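PDB 2RBK: haloacid dehalogenase-like hydrolase from Bacteroides thetaiotaomicron, which probably acts as a magnesium-dependent phosphatase of the haloacid dehalogenase superfamily, with a vanadate-like phosphate mimic bound beside the metal. Local coordinates for residues A92-C97 and C104-E109; S113-N118 and E140-K145. One frame throughout, in Å; residues are numbered along the deposited sequence.

Contact 1 (A92-C97 and C104-E109); sequences AMAAFC and CIFVEE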
loop_
_atom_site.group_PDB
_atom_site.type_symbol
_atom_site.label_atom_id
_atom_site.label_comp_id
_atom_site.label_asym_id
_atom_site.label_seq_id
_atom_site.Cartn_x
_atom_site.Cartn_y
_atom_site.Cartn_z
ATOM N N ALA A 92 22.517 -0.328 5.080
ATOM C CA ALA A 92 22.367 -0.527 6.526
ATOM C C ALA A 92 21.244 -1.470 6.849
ATOM O O ALA A 92 21.359 -2.326 7.744
ATOM C CB ALA A 92 22.182 0.800 7.232
ATOM N N MET A 93 20.130 -1.388 6.119
ATOM C CA MET A 93 19.048 -2.346 6.312
ATOM C C MET A 93 19.462 -3.767 5.946
ATOM O O MET A 93 19.170 -4.708 6.699
ATOM C CB MET A 93 17.835 -1.891 5.480
ATOM C CG MET A 93 16.647 -2.821 5.731
ATOM S SD MET A 93 16.003 -2.992 7.392
ATOM C CE MET A 93 15.373 -1.348 7.688
ATOM N N ALA A 94 20.161 -3.915 4.840
ATOM C CA ALA A 94 20.637 -5.239 4.434
ATOM C C ALA A 94 21.590 -5.808 5.498
ATOM O O ALA A 94 21.464 -6.993 5.837
ATOM C CB ALA A 94 21.330 -5.162 3.090
ATOM N N ALA A 95 22.489 -5.017 6.026
ATOM C CA ALA A 95 23.427 -5.489 7.030
ATOM C C ALA A 95 22.667 -5.885 8.282
ATOM O O ALA A 95 22.997 -6.896 8.915
ATOM C CB ALA A 95 24.469 -4.412 7.327
ATOM N N PHE A 96 21.701 -5.100 8.724
ATOM C CA PHE A 96 20.935 -5.344 9.935
ATOM C C PHE A 96 20.191 -6.657 9.806
ATOM O O PHE A 96 20.242 -7.499 10.659
ATOM C CB PHE A 96 19.964 -4.194 10.204
ATOM C CG PHE A 96 19.068 -4.416 11.407
ATOM C CD1 PHE A 96 19.574 -4.130 12.665
ATOM C CD2 PHE A 96 17.794 -4.917 11.294
ATOM C CE1 PHE A 96 18.777 -4.332 13.800
ATOM C CE2 PHE A 96 17.004 -5.107 12.427
ATOM C CZ PHE A 96 17.521 -4.815 13.663
ATOM N N CYS A 97 19.476 -6.793 8.685
ATOM C CA CYS A 97 18.690 -8.022 8.492
ATOM C C CYS A 97 19.554 -9.268 8.410
ATOM O O CYS A 97 19.219 -10.325 8.985
ATOM C CB CYS A 97 17.775 -7.960 7.282
ATOM S SG CYS A 97 16.449 -6.723 7.466
ATOM N N CYS A 104 14.445 -10.030 4.017
ATOM C CA CYS A 104 14.089 -8.693 3.540
ATOM C C CYS A 104 13.877 -8.755 2.030
ATOM O O CYS A 104 14.678 -9.353 1.321
ATOM C CB CYS A 104 15.175 -7.692 3.895
ATOM S SG CYS A 104 14.722 -5.959 3.616
ATOM N N ILE A 105 12.783 -8.156 1.584
ATOM C CA ILE A 105 12.459 -7.968 0.167
ATOM C C ILE A 105 13.012 -6.635 -0.276
ATOM O O ILE A 105 12.947 -5.606 0.435
ATOM C CB ILE A 105 10.949 -8.057 -0.063
ATOM C CG1 ILE A 105 10.403 -9.436 0.300
ATOM C CG2 ILE A 105 10.528 -7.619 -1.427
ATOM C CD1 ILE A 105 8.905 -9.479 0.436
ATOM N N PHE A 106 13.613 -6.629 -1.475
ATOM C CA PHE A 106 14.164 -5.422 -2.102
ATOM C C PHE A 106 13.495 -5.224 -3.427
ATOM O O PHE A 106 13.583 -6.118 -4.296
ATOM C CB PHE A 106 15.690 -5.514 -2.255
ATOM C CG PHE A 106 16.439 -5.572 -0.946
ATOM C CD1 PHE A 106 16.600 -6.776 -0.271
ATOM C CD2 PHE A 106 16.966 -4.431 -0.369
ATOM C CE1 PHE A 106 17.248 -6.812 0.920
ATOM C CE2 PHE A 106 17.651 -4.491 0.807
ATOM C CZ PHE A 106 17.781 -5.697 1.483
ATOM N N VAL A 107 12.832 -4.105 -3.632
ATOM C CA VAL A 107 12.057 -3.854 -4.814
ATOM C C VAL A 107 12.726 -2.752 -5.645
ATOM O O VAL A 107 12.949 -1.643 -5.137
ATOM C CB VAL A 107 10.593 -3.429 -4.498
ATOM C CG1 VAL A 107 9.819 -3.493 -5.795
ATOM C CG2 VAL A 107 9.985 -4.252 -3.412
ATOM N N GLU A 108 13.019 -3.060 -6.887
ATOM C CA GLU A 108 13.523 -2.135 -7.888
ATOM C C GLU A 108 12.363 -1.776 -8.804
ATOM O O GLU A 108 11.277 -2.325 -8.718
ATOM C CB GLU A 108 14.637 -2.781 -8.681
ATOM C CG GLU A 108 15.836 -3.200 -7.835
ATOM C CD GLU A 108 16.719 -4.128 -8.628
ATOM O OE1 GLU A 108 17.566 -3.740 -9.426
ATOM O OE2 GLU A 108 16.512 -5.349 -8.486
ATOM N N GLU A 109 12.594 -0.825 -9.729
ATOM C CA GLU A 109 11.516 -0.431 -10.623
ATOM C C GLU A 109 10.938 -1.613 -11.409
ATOM O O GLU A 109 9.727 -1.695 -11.548
ATOM C CB GLU A 109 12.046 0.644 -11.575
ATOM C CG GLU A 109 10.932 1.193 -12.426
ATOM C CD GLU A 109 11.197 2.358 -13.330
ATOM O OE1 GLU A 109 12.373 2.639 -13.613
ATOM O OE2 GLU A 109 10.201 3.032 -13.768
#
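Cys-104, at the start of strand 104-107, lies against two residues of helix 92-97. SG of Cys-97 packs on CB of Cys-104 at 3.9 Å. The sulfur of Cys-104 stands anti to the backbone N (chi1 -170°), which carries it along to Met-93, whose CG lies 4.2 Å from SG of Cys-104. CB of Met-93 points to the strand, but beyond CG the thioether end turns off; the side chain also touches Met-150 and Pro-152 of strand 149-152. Two small, polarisable cysteines fit where helix and strand are nearest, the CA atoms of Cys-97 and Cys-104 being 6.8 Å apart. Past Ile-105, which packs on Ile-112 and Val-114 instead, comes Phe-106. It sets out neither toward the helix nor away from it, but its ring carries CZ to CB of Ala-94 at 3.9 Å, the methyl lying obliquely to the ring. With so short a side chain, Ala-94 lets the aromatic end come close to the helix backbone, and Ala-142 and Cys-115 also touch this ring. The segment axes run nearly antiparallel, at 158° and 10.0 Å, the spacing of a helix laid on a sheet. This is alpha/beta layer packing, in which helix 87-100 turns back into the central strand of a three-stranded antiparallel sheet.

Contact 2 (S113-N118 and E140-K145); sequences SVCQPN and EEASNK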
loop_
_atom_site.group_PDB
_atom_site.type_symbol
_atom_site.label_atom_id
_atom_site.label_comp_id
_atom_site.label_asym_id
_atom_site.label_seq_id
_atom_site.Cartn_x
_atom_site.Cartn_y
_atom_site.Cartn_z
ATOM N N SER A 113 13.149 -8.899 -5.434
ATOM C CA SER A 113 13.981 -9.973 -4.879
ATOM C C SER A 113 13.759 -10.124 -3.407
ATOM O O SER A 113 13.361 -9.186 -2.719
ATOM C CB SER A 113 15.457 -9.609 -5.106
ATOM O OG SER A 113 15.773 -9.246 -6.395
ATOM N N VAL A 114 14.114 -11.293 -2.886
ATOM C CA VAL A 114 14.102 -11.541 -1.434
ATOM C C VAL A 114 15.417 -12.137 -1.039
ATOM O O VAL A 114 16.005 -12.940 -1.773
ATOM C CB VAL A 114 12.887 -12.387 -1.038
ATOM C CG1 VAL A 114 12.918 -13.782 -1.679
ATOM C CG2 VAL A 114 12.771 -12.470 0.463
ATOM N N CYS A 115 15.878 -11.715 0.152
ATOM C CA CYS A 115 17.132 -12.190 0.706
ATOM C C CYS A 115 16.804 -13.101 1.902
ATOM O O CYS A 115 16.051 -12.729 2.787
ATOM C CB CYS A 115 18.004 -11.060 1.122
ATOM S SG CYS A 115 18.418 -9.917 -0.207
ATOM N N GLN A 116 17.396 -14.315 1.901
ATOM C CA GLN A 116 17.261 -15.291 2.965
ATOM C C GLN A 116 15.822 -15.534 3.416
ATOM O O GLN A 116 15.463 -15.495 4.618
ATOM C CB GLN A 116 18.170 -14.931 4.149
ATOM C CG GLN A 116 19.636 -14.755 3.831
ATOM C CD GLN A 116 20.327 -16.013 3.433
ATOM O OE1 GLN A 116 19.999 -17.110 3.954
ATOM N NE2 GLN A 116 21.385 -15.912 2.629
ATOM N N PRO A 117 14.956 -15.837 2.459
ATOM C CA PRO A 117 13.571 -16.048 2.842
ATOM C C PRO A 117 13.395 -17.192 3.861
ATOM O O PRO A 117 14.107 -18.192 3.721
ATOM C CB PRO A 117 12.898 -16.368 1.517
ATOM C CG PRO A 117 13.969 -16.881 0.587
ATOM C CD PRO A 117 15.173 -16.097 1.032
ATOM N N ASN A 118 12.512 -17.039 4.835
ATOM C CA ASN A 118 12.356 -18.017 5.947
ATOM C C ASN A 118 10.864 -18.230 6.265
ATOM O O ASN A 118 9.992 -17.868 5.452
ATOM C CB ASN A 118 13.176 -17.689 7.161
ATOM C CG ASN A 118 12.710 -16.510 7.972
ATOM O OD1 ASN A 118 11.656 -15.974 7.722
ATOM N ND2 ASN A 118 13.483 -16.089 8.995
ATOM N N GLU A 140 24.309 -9.256 -0.350
ATOM C CA GLU A 140 25.340 -8.483 -0.995
ATOM C C GLU A 140 24.840 -7.876 -2.293
ATOM O O GLU A 140 24.991 -6.669 -2.567
ATOM C CB GLU A 140 26.626 -9.306 -1.195
ATOM C CG GLU A 140 27.753 -8.463 -1.736
ATOM C CD GLU A 140 28.372 -7.540 -0.719
ATOM O OE1 GLU A 140 27.973 -6.357 -0.625
ATOM O OE2 GLU A 140 29.291 -8.058 -0.011
ATOM N N GLU A 141 24.241 -8.719 -3.107
ATOM C CA GLU A 141 23.746 -8.185 -4.375
ATOM C C GLU A 141 22.646 -7.165 -4.140
ATOM O O GLU A 141 22.592 -6.111 -4.789
ATOM C CB GLU A 141 23.163 -9.303 -5.225
ATOM C CG GLU A 141 24.128 -10.098 -5.961
ATOM C CD GLU A 141 23.593 -11.036 -7.034
ATOM O OE1 GLU A 141 22.404 -10.941 -7.453
ATOM O OE2 GLU A 141 24.355 -11.882 -7.433
ATOM N N ALA A 142 21.710 -7.459 -3.259
ATOM C CA ALA A 142 20.645 -6.489 -2.927
ATOM C C ALA A 142 21.158 -5.173 -2.447
ATOM O O ALA A 142 20.621 -4.054 -2.750
ATOM C CB ALA A 142 19.758 -7.117 -1.865
ATOM N N SER A 143 22.224 -5.195 -1.665
ATOM C CA SER A 143 22.694 -3.967 -1.043
ATOM C C SER A 143 23.223 -2.991 -2.090
ATOM O O SER A 143 23.387 -1.814 -1.729
ATOM C CB SER A 143 23.734 -4.474 -0.027
ATOM O OG SER A 143 25.007 -4.584 -0.642
ATOM N N ASN A 144 23.446 -3.439 -3.302
ATOM C CA ASN A 144 23.976 -2.600 -4.357
ATOM C C ASN A 144 22.958 -2.132 -5.382
ATOM O O ASN A 144 23.346 -1.414 -6.332
ATOM C CB ASN A 144 25.132 -3.333 -5.106
ATOM C CG ASN A 144 26.289 -3.500 -4.106
ATOM O OD1 ASN A 144 26.576 -2.505 -3.393
ATOM N ND2 ASN A 144 26.888 -4.673 -4.138
ATOM N N LYS A 145 21.720 -2.497 -5.285
ATOM C CA LYS A 145 20.637 -2.186 -6.193
ATOM C C LYS A 145 20.110 -0.779 -5.939
ATOM O O LYS A 145 20.180 -0.272 -4.847
ATOM C CB LYS A 145 19.475 -3.184 -5.973
ATOM C CG LYS A 145 19.848 -4.660 -6.366
ATOM C CD LYS A 145 18.667 -5.580 -6.099
ATOM C CE LYS A 145 18.914 -6.994 -6.613
ATOM N NZ LYS A 145 18.599 -7.063 -8.065
#
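Sulfur-to-methyl packing joins Cys-115 to Ala-142. Both CB atoms point into the interface, and SG of Cys-115 comes to 3.5 Å from CB of Ala-142, a close fit for such a pair. The sulfur meets this methyl with chi1 at -59°, beside its own backbone N and anti to the carbonyl carbon. The short alanine side chain lets the helix backbone come close to the strand, the CA atoms of Cys-115 and Ala-142 being 7.6 Å apart, while cysteine gives the strand a compact apolar end.

The second meeting is between a hydroxyl and the end of a lysine chain. In the conformer described, one of two, CE and NZ of Lys-145 both lie 3.9 Å from OG of Ser-113, a loose contact. The chain is extended until chi4 bends it (-83°), and its ammonium group pairs with Glu-108. Lysine thus serves both needs here, with its last methylene beside Ser-113 and a charge for the carboxylate.

Hydrogen bonds act within segment 140-145. OG of Ser-143 donates to O of Glu-140 at 2.8 Å, tilted 26° from the carbonyl plane, and so gives that carbonyl a side-chain partner near the end of the helix. In the turn that follows, backbone N of Lys-145 bonds to O of Ala-142.

Helix 139-143 thus lies against strand 112-115, an outer strand of the three-stranded sheet. Phe-106 of the neighbouring strand touches both Cys-115 and Ala-142, and Gln-87 and Lys-91 of helix 87-100 bond to the carbonyl of Ser-143.

In the fold
The centres of contacts 1 and 2 are 6 Å apart, on the same three-stranded antiparallel sheet. They come in series along the chain: helix 87-100 leads into strand 104-107, strand 112-115 follows, and helix 139-143 comes later. Strands 104-107 and 112-115 are neighbours, joined by a probable hydrogen bond from N of Phe-106 to O of Ser-113 at 2.9 Å. A side-chain tie also links the contacts, at least in one conformer of the lysine: Glu-108 OE2 to Lys-145 NZ, 2.7 Å. Together they pack two helices onto one sheet, consistent with the cap domain of a haloacid dehalogenase-like enzyme, away from the magnesium site.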